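Local coordinates for E2A dna-binding protein (PDB 2WB0) that binds single-stranded DNA and, by forming multimers, unwinds the adenovirus template without ATP during the elongation phase of strand-displacement replication, at residues A77-F82 with S312-N317; N175-K180 with L235-P240. All blocks are in the same frame, centred on the assembly; numbering follows the deposited sequence.

Interaction 1: A77-F82 with S312-N317; sequences AYLQSF and SLWSEN
Trp314, near the C-terminal end of helix 300-315, sets its indole against Tyr78, Leu79 and Phe82 near the end of helix 64-83, a buried aromatic and apolar contact between the all-alpha region and the last helix of the chain. The two backbones stay well apart, with Tyr78 CA and Trp314 CA 8.0 Å from each other, and the indole bridges the gap. Its CG stands anti to the backbone N (chi1 -175°), which carries the six-membered ring across to the other helix.

The three partners meet that ring in different ways. Tyr78 approaches over one face: its CB lies 4.1 Å from the centroid of the six-membered ring, 23° off the normal, a CH-pi contact made by the methylene and not by the phenol. The phenol ring itself leads off beside the indole, where its OH is hydrogen-bonded to Arg311 NE. Leu79 comes in at the edge, CD1 resting 3.7 Å from Trp314 CZ3. Phe82 CB lies 3.8 Å from Trp314 CH2, and the edge of Trp314 is turned toward the Phe82 face in an offset edge-to-face pair, planes at 67°. Tyr78, Phe82 and Trp314 thus make an aromatic cluster.

The indole's one polar atom is also held, since Trp314 NE1 is hydrogen-bonded to Glu320 O; this bond and the packing round the six-membered ring should together limit its rotation. Phe318 stacks on Trp314 and also meets Phe82, so the segment following helix 300-315 folds back over the cluster. Helix 7-21 packs against Leu79 and Phe82 through Ala14, while Leu42 of helix 40-53 also touches Leu79, placing the contact where four helices converge.

Interaction 2: N175-K180 with L235-P240; sequences NQFSGK and LGRQLP
Phe177 and Arg237 alone join these two loops, through a small contact between the tip of a phenyl ring and one guanidinium nitrogen. Arg237 NH2 comes to 3.4 Å from Phe177 CZ and 3.8 Å from Phe177 CE2, approaching the ring obliquely, with the guanidinium and ring planes 86° apart. The arginine chain runs extended from the backbone and then bends at chi3 (-61°), which swings the guanidinium toward the ring.

Hydrogen bonds to backbone carbonyls of two other loops help fix Arg237: NH1 to Cys278 O and NH2 to Gly183 O. Cys278 follows the zinc ligand Cys277, and Gly183 follows the zinc ligand Cys182, so this buried side chain links loops beside both metal sites of the two zinc-binding regions. Phe177 lies on the side of the first site, its side chain about 8 Å from the bound zinc ion, and stacks on Tyr337 of the C-terminal region.

Within each loop, polar bonds shape the backbone. Ser178 OG accepts from Lys180 N at 3.1 Å, an ST turn, and is also hydrogen-bonded to His168 O. In the second loop, Gln238 NE2 reaches back to Gly236 O at 2.9 Å in a nearly straight bond, the donor lying above the carbonyl plane, and the same nitrogen is hydrogen-bonded to Phe234 O.

In the fold
From the N terminus the chain first builds the helical region, whose helix 64-83 supplies the first half of interaction 1. It then passes through the first zinc-binding region, where the loop between strands 158-165 and 185-186 carries residues 175-180, and into the second, where residues 235-240 precede strand 242-246 and close interaction 2. Only at the end of helix 300-315 does interaction 1 close, 230 residues after it opened, so interaction 2 is nested within its loop. The two centres lie 35 Å apart, on opposite sides of the chain's centre: one contact ties the last helix to the helical region, the other joins loops of the two zinc-binding regions.

Interaction 1: A77-F82 with S312-N317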
ATOM      1  N   ALA A  77      10.573  -8.103   8.860  1.00 14.57           N
ATOM      2  CA  ALA A  77       9.640  -8.444   9.893  1.00 14.69           C
ATOM      3  C   ALA A  77       9.796  -9.901  10.355  1.00 16.37           C
ATOM      4  O   ALA A  77       9.580 -10.212  11.552  1.00 15.95           O
ATOM      5  CB  ALA A  77       8.214  -8.188   9.396  1.00 13.16           C
ATOM      6  N   TYR A  78      10.094 -10.788   9.404  1.00 17.50           N
ATOM      7  CA  TYR A  78      10.233 -12.232   9.760  1.00 18.68           C
ATOM      8  C   TYR A  78      11.506 -12.457  10.571  1.00 20.38           C
ATOM      9  O   TYR A  78      11.497 -13.202  11.564  1.00 19.89           O
ATOM     10  CB  TYR A  78      10.175 -13.116   8.504  1.00 18.28           C
ATOM     11  CG  TYR A  78       8.728 -13.381   8.137  1.00 18.71           C
ATOM     12  CD1 TYR A  78       7.892 -14.147   8.985  1.00 17.25           C
ATOM     13  CD2 TYR A  78       8.202 -12.903   6.955  1.00 13.68           C
ATOM     14  CE1 TYR A  78       6.527 -14.386   8.672  1.00 21.20           C
ATOM     15  CE2 TYR A  78       6.817 -13.135   6.612  1.00 12.19           C
ATOM     16  CZ  TYR A  78       5.992 -13.848   7.488  1.00 18.47           C
ATOM     17  OH  TYR A  78       4.691 -14.055   7.195  1.00 17.75           O
ATOM     18  N   LEU A  79      12.561 -11.762  10.205  1.00 19.74           N
ATOM     19  CA  LEU A  79      13.821 -11.834  10.938  1.00 22.63           C
ATOM     20  C   LEU A  79      13.684 -11.314  12.360  1.00 22.89           C
ATOM     21  O   LEU A  79      14.106 -11.980  13.313  1.00 21.25           O
ATOM     22  CB  LEU A  79      14.873 -11.010  10.203  1.00 22.13           C
ATOM     23  CG  LEU A  79      16.090 -11.466   9.442  1.00 28.47           C
ATOM     24  CD1 LEU A  79      16.462 -13.000   9.411  1.00 27.24           C
ATOM     25  CD2 LEU A  79      16.109 -10.834   8.091  1.00 27.82           C
ATOM     26  N   GLN A  80      13.017 -10.169  12.528  1.00 21.59           N
ATOM     27  CA  GLN A  80      12.719  -9.643  13.857  1.00 21.34           C
ATOM     28  C   GLN A  80      11.874 -10.628  14.681  1.00 23.42           C
ATOM     29  O   GLN A  80      12.202 -10.914  15.854  1.00 23.41           O
ATOM     30  CB  GLN A  80      12.003  -8.285  13.724  1.00 19.72           C
ATOM     31  CG  GLN A  80      12.960  -7.199  13.277  1.00 17.99           C
ATOM     32  CD  GLN A  80      12.264  -5.802  13.229  1.00 16.04           C
ATOM     33  OE1 GLN A  80      11.093  -5.670  13.574  1.00 19.35           O
ATOM     34  NE2 GLN A  80      13.005  -4.785  12.793  1.00 17.60           N
ATOM     35  N   SER A  81      10.782 -11.138  14.092  1.00 24.20           N
ATOM     36  CA  SER A  81       9.984 -12.165  14.737  1.00 26.29           C
ATOM     37  C   SER A  81      10.820 -13.413  15.110  1.00 25.75           C
ATOM     38  O   SER A  81      10.733 -13.851  16.237  1.00 27.45           O
ATOM     39  CB  SER A  81       8.716 -12.527  13.932  1.00 26.00           C
ATOM     40  OG  SER A  81       7.918 -11.342  13.626  1.00 33.30           O
ATOM     41  N   PHE A  82      11.638 -13.933  14.188  1.00 25.44           N
ATOM     42  CA  PHE A  82      12.470 -15.119  14.438  1.00 25.72           C
ATOM     43  C   PHE A  82      13.330 -14.891  15.697  1.00 27.09           C
ATOM     44  O   PHE A  82      13.342 -15.719  16.659  1.00 25.59           O
ATOM     45  CB  PHE A  82      13.372 -15.390  13.252  1.00 25.26           C
ATOM     46  CG  PHE A  82      14.440 -16.439  13.488  1.00 27.51           C
ATOM     47  CD1 PHE A  82      14.103 -17.805  13.555  1.00 33.18           C
ATOM     48  CD2 PHE A  82      15.773 -16.094  13.486  1.00 29.49           C
ATOM     49  CE1 PHE A  82      15.086 -18.776  13.725  1.00 36.00           C
ATOM     50  CE2 PHE A  82      16.793 -17.078  13.654  1.00 33.80           C
ATOM     51  CZ  PHE A  82      16.441 -18.415  13.767  1.00 32.92           C
ATOM     52  N   SER A 312       7.886 -17.831   0.981  1.00 22.53           N
ATOM     53  CA  SER A 312       8.606 -18.853   0.226  1.00 23.46           C
ATOM     54  C   SER A 312      10.114 -18.826   0.429  1.00 23.24           C
ATOM     55  O   SER A 312      10.722 -19.858   0.683  1.00 23.11           O
ATOM     56  CB  SER A 312       8.282 -18.817  -1.279  1.00 23.45           C
ATOM     57  OG  SER A 312       6.947 -19.244  -1.441  1.00 29.30           O
ATOM     58  N   LEU A 313      10.706 -17.652   0.307  1.00 23.14           N
ATOM     59  CA  LEU A 313      12.144 -17.440   0.511  1.00 23.27           C
ATOM     60  C   LEU A 313      12.541 -17.884   1.890  1.00 24.26           C
ATOM     61  O   LEU A 313      13.614 -18.541   2.052  1.00 24.83           O
ATOM     62  CB  LEU A 313      12.502 -15.937   0.322  1.00 23.13           C
ATOM     63  CG  LEU A 313      13.860 -15.332   0.701  1.00 26.48           C
ATOM     64  CD1 LEU A 313      15.049 -16.199   0.309  1.00 30.86           C
ATOM     65  CD2 LEU A 313      13.984 -13.879  -0.013  1.00 24.80           C
ATOM     66  N   TRP A 314      11.714 -17.509   2.880  1.00 23.25           N
ATOM     67  CA  TRP A 314      11.958 -17.840   4.266  1.00 24.22           C
ATOM     68  C   TRP A 314      12.007 -19.405   4.412  1.00 25.75           C
ATOM     69  O   TRP A 314      12.941 -19.964   5.026  1.00 25.37           O
ATOM     70  CB  TRP A 314      10.872 -17.259   5.174  1.00 23.88           C
ATOM     71  CG  TRP A 314      11.199 -17.513   6.608  1.00 24.36           C
ATOM     72  CD1 TRP A 314      10.772 -18.571   7.399  1.00 28.53           C
ATOM     73  CD2 TRP A 314      12.063 -16.726   7.418  1.00 23.60           C
ATOM     74  NE1 TRP A 314      11.360 -18.486   8.666  1.00 28.29           N
ATOM     75  CE2 TRP A 314      12.153 -17.363   8.699  1.00 25.66           C
ATOM     76  CE3 TRP A 314      12.787 -15.546   7.189  1.00 22.21           C
ATOM     77  CZ2 TRP A 314      12.901 -16.824   9.748  1.00 25.15           C
ATOM     78  CZ3 TRP A 314      13.553 -15.024   8.238  1.00 25.04           C
ATOM     79  CH2 TRP A 314      13.592 -15.656   9.502  1.00 25.54           C
ATOM     80  N   SER A 315      11.034 -20.078   3.782  1.00 27.15           N
ATOM     81  CA  SER A 315      10.864 -21.546   3.862  1.00 28.07           C
ATOM     82  C   SER A 315      12.044 -22.275   3.242  1.00 29.00           C
ATOM     83  O   SER A 315      12.311 -23.438   3.594  1.00 29.44           O
ATOM     84  CB  SER A 315       9.570 -22.009   3.159  1.00 28.45           C
ATOM     85  OG  SER A 315       9.752 -22.029   1.728  1.00 29.19           O
ATOM     86  N   GLU A 316      12.745 -21.626   2.309  1.00 28.48           N
ATOM     87  CA  GLU A 316      13.919 -22.213   1.716  1.00 29.13           C
ATOM     88  C   GLU A 316      15.133 -22.013   2.622  1.00 29.75           C
ATOM     89  O   GLU A 316      16.205 -22.521   2.319  1.00 27.32           O
ATOM     90  CB  GLU A 316      14.215 -21.653   0.310  1.00 29.83           C
ATOM     91  CG  GLU A 316      13.082 -21.948  -0.707  1.00 30.32           C
ATOM     92  CD  GLU A 316      13.242 -21.272  -2.052  1.00 31.83           C
ATOM     93  OE1 GLU A 316      14.286 -20.650  -2.340  1.00 34.54           O
ATOM     94  OE2 GLU A 316      12.287 -21.393  -2.855  1.00 34.28           O
ATOM     95  N   ASN A 317      14.955 -21.317   3.742  1.00 28.95           N
ATOM     96  CA  ASN A 317      16.116 -21.027   4.611  1.00 30.19           C
ATOM     97  C   ASN A 317      15.969 -21.392   6.055  1.00 30.48           C
ATOM     98  O   ASN A 317      16.972 -21.524   6.749  1.00 31.40           O
ATOM     99  CB  ASN A 317      16.499 -19.568   4.486  1.00 29.84           C
ATOM    100  CG  ASN A 317      17.039 -19.256   3.155  1.00 27.36           C
ATOM    101  OD1 ASN A 317      16.328 -18.818   2.249  1.00 34.03           O
ATOM    102  ND2 ASN A 317      18.290 -19.480   2.995  1.00 24.46           N
TER

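Interaction 2: N175-K180 with L235-P240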
ATOM      1  N   ASN A 175     -12.712  16.148  -4.502  1.00 23.27           N
ATOM      2  CA  ASN A 175     -11.240  15.997  -4.536  1.00 25.00           C
ATOM      3  C   ASN A 175     -10.509  17.124  -3.788  1.00 26.60           C
ATOM      4  O   ASN A 175      -9.303  17.368  -4.006  1.00 25.72           O
ATOM      5  CB  ASN A 175     -10.673  15.797  -5.948  1.00 24.65           C
ATOM      6  CG  ASN A 175      -9.363  15.008  -5.964  1.00 27.57           C
ATOM      7  OD1 ASN A 175      -8.977  14.350  -4.996  1.00 28.09           O
ATOM      8  ND2 ASN A 175      -8.638  15.123  -7.063  1.00 30.25           N
ATOM      9  N   GLN A 176     -11.229  17.765  -2.867  1.00 25.56           N
ATOM     10  CA  GLN A 176     -10.567  18.620  -1.921  1.00 27.13           C
ATOM     11  C   GLN A 176     -10.808  18.023  -0.566  1.00 26.49           C
ATOM     12  O   GLN A 176     -11.841  17.358  -0.339  1.00 26.99           O
ATOM     13  CB  GLN A 176     -11.041  20.050  -2.026  1.00 27.43           C
ATOM     14  CG  GLN A 176     -10.576  20.652  -3.355  1.00 31.88           C
ATOM     15  CD  GLN A 176     -10.935  22.139  -3.499  1.00 38.40           C
ATOM     16  OE1 GLN A 176     -11.298  22.831  -2.492  1.00 39.03           O
ATOM     17  NE2 GLN A 176     -10.901  22.625  -4.754  1.00 32.33           N
ATOM     18  N   PHE A 177      -9.845  18.206   0.316  1.00 25.31           N
ATOM     19  CA  PHE A 177      -9.902  17.499   1.568  1.00 24.48           C
ATOM     20  C   PHE A 177      -9.937  18.452   2.760  1.00 24.63           C
ATOM     21  O   PHE A 177      -9.142  19.394   2.849  1.00 24.86           O
ATOM     22  CB  PHE A 177      -8.731  16.530   1.631  1.00 23.95           C
ATOM     23  CG  PHE A 177      -8.620  15.618   0.433  1.00 23.60           C
ATOM     24  CD1 PHE A 177      -9.358  14.428   0.388  1.00 23.89           C
ATOM     25  CD2 PHE A 177      -7.781  15.942  -0.662  1.00 23.01           C
ATOM     26  CE1 PHE A 177      -9.242  13.539  -0.717  1.00 21.69           C
ATOM     27  CE2 PHE A 177      -7.681  15.071  -1.780  1.00 19.64           C
ATOM     28  CZ  PHE A 177      -8.407  13.874  -1.795  1.00 22.23           C
ATOM     29  N   SER A 178     -10.870  18.200   3.657  1.00 23.48           N
ATOM     30  CA  SER A 178     -10.974  18.943   4.917  1.00 22.86           C
ATOM     31  C   SER A 178      -9.918  18.483   5.918  1.00 23.54           C
ATOM     32  O   SER A 178      -9.319  17.404   5.746  1.00 23.12           O
ATOM     33  CB  SER A 178     -12.371  18.709   5.511  1.00 23.10           C
ATOM     34  OG  SER A 178     -12.435  17.461   6.214  1.00 20.97           O
ATOM     35  N   GLY A 179      -9.775  19.242   7.020  1.00 22.32           N
ATOM     36  CA  GLY A 179      -8.875  18.894   8.131  1.00 21.43           C
ATOM     37  C   GLY A 179      -9.306  17.648   8.895  1.00 21.79           C
ATOM     38  O   GLY A 179      -8.583  17.143   9.742  1.00 21.86           O
ATOM     39  N   LYS A 180     -10.490  17.129   8.588  1.00 20.61           N
ATOM     40  CA  LYS A 180     -10.930  15.888   9.241  1.00 20.44           C
ATOM     41  C   LYS A 180     -10.973  14.717   8.270  1.00 18.65           C
ATOM     42  O   LYS A 180     -11.419  13.618   8.644  1.00 19.19           O
ATOM     43  CB  LYS A 180     -12.316  16.079   9.829  1.00 20.32           C
ATOM     44  CG  LYS A 180     -12.305  17.049  11.070  1.00 24.97           C
ATOM     45  CD  LYS A 180     -13.727  17.255  11.565  1.00 31.18           C
ATOM     46  CE  LYS A 180     -13.767  18.230  12.789  1.00 36.32           C
ATOM     47  NZ  LYS A 180     -12.716  17.813  13.780  1.00 37.14           N
ATOM     48  N   LEU A 235       2.484  18.110   4.908  1.00 19.97           N
ATOM     49  CA  LEU A 235       1.053  18.399   4.881  1.00 19.01           C
ATOM     50  C   LEU A 235       0.368  17.442   3.918  1.00 18.87           C
ATOM     51  O   LEU A 235       1.032  16.674   3.223  1.00 17.99           O
ATOM     52  CB  LEU A 235       0.879  19.838   4.400  1.00 20.01           C
ATOM     53  CG  LEU A 235       0.774  21.026   5.378  1.00 22.93           C
ATOM     54  CD1 LEU A 235       0.832  20.688   6.857  1.00 29.33           C
ATOM     55  CD2 LEU A 235       1.769  22.013   4.993  1.00 29.26           C
ATOM     56  N   GLY A 236      -0.958  17.480   3.847  1.00 18.75           N
ATOM     57  CA  GLY A 236      -1.695  16.598   2.904  1.00 16.31           C
ATOM     58  C   GLY A 236      -1.936  15.215   3.478  1.00 17.33           C
ATOM     59  O   GLY A 236      -2.066  15.025   4.719  1.00 16.48           O
ATOM     60  N   ARG A 237      -1.972  14.233   2.590  1.00 14.95           N
ATOM     61  CA  ARG A 237      -2.424  12.894   3.018  1.00 14.02           C
ATOM     62  C   ARG A 237      -1.273  12.246   3.807  1.00 12.61           C
ATOM     63  O   ARG A 237      -0.143  12.525   3.495  1.00 14.33           O
ATOM     64  CB  ARG A 237      -2.745  12.095   1.756  1.00 11.11           C
ATOM     65  CG  ARG A 237      -3.218  10.630   2.026  1.00 14.47           C
ATOM     66  CD  ARG A 237      -3.507   9.908   0.676  1.00  9.61           C
ATOM     67  NE  ARG A 237      -4.567  10.570  -0.093  1.00 11.37           N
ATOM     68  CZ  ARG A 237      -4.442  11.463  -1.101  1.00 19.28           C
ATOM     69  NH1 ARG A 237      -3.262  11.901  -1.562  1.00 15.01           N
ATOM     70  NH2 ARG A 237      -5.562  11.944  -1.670  1.00 20.07           N
ATOM     71  N   GLN A 238      -1.584  11.414   4.808  1.00 14.17           N
ATOM     72  CA  GLN A 238      -0.598  10.855   5.763  1.00 15.24           C
ATOM     73  C   GLN A 238      -0.384   9.358   5.606  1.00 14.95           C
ATOM     74  O   GLN A 238       0.278   8.705   6.430  1.00 15.35           O
ATOM     75  CB  GLN A 238      -1.073  11.167   7.174  1.00 15.12           C
ATOM     76  CG  GLN A 238      -1.177  12.717   7.397  1.00 19.03           C
ATOM     77  CD  GLN A 238       0.129  13.402   7.249  1.00 19.26           C
ATOM     78  OE1 GLN A 238       1.069  13.088   7.976  1.00 21.70           O
ATOM     79  NE2 GLN A 238       0.230  14.326   6.307  1.00 16.02           N
ATOM     80  N   LEU A 239      -0.922   8.781   4.538  1.00 13.63           N
ATOM     81  CA  LEU A 239      -0.626   7.410   4.185  1.00 14.48           C
ATOM     82  C   LEU A 239      -0.653   7.303   2.691  1.00 12.04           C
ATOM     83  O   LEU A 239      -1.232   8.123   2.005  1.00 13.91           O
ATOM     84  CB  LEU A 239      -1.706   6.391   4.726  1.00 14.95           C
ATOM     85  CG  LEU A 239      -2.136   6.566   6.184  1.00 24.61           C
ATOM     86  CD1 LEU A 239      -3.635   6.256   6.451  1.00 26.92           C
ATOM     87  CD2 LEU A 239      -1.189   5.627   6.998  1.00 30.46           C
ATOM     88  N   PRO A 240      -0.032   6.258   2.144  1.00 13.60           N
ATOM     89  CA  PRO A 240       0.005   6.101   0.680  1.00 12.48           C
ATOM     90  C   PRO A 240      -1.364   6.229  -0.005  1.00 13.28           C
ATOM     91  O   PRO A 240      -2.383   5.617   0.469  1.00 13.08           O
ATOM     92  CB  PRO A 240       0.569   4.656   0.530  1.00 13.63           C
ATOM     93  CG  PRO A 240       1.669   4.675   1.624  1.00 12.73           C
ATOM     94  CD  PRO A 240       0.913   5.362   2.810  1.00 13.12           C
TER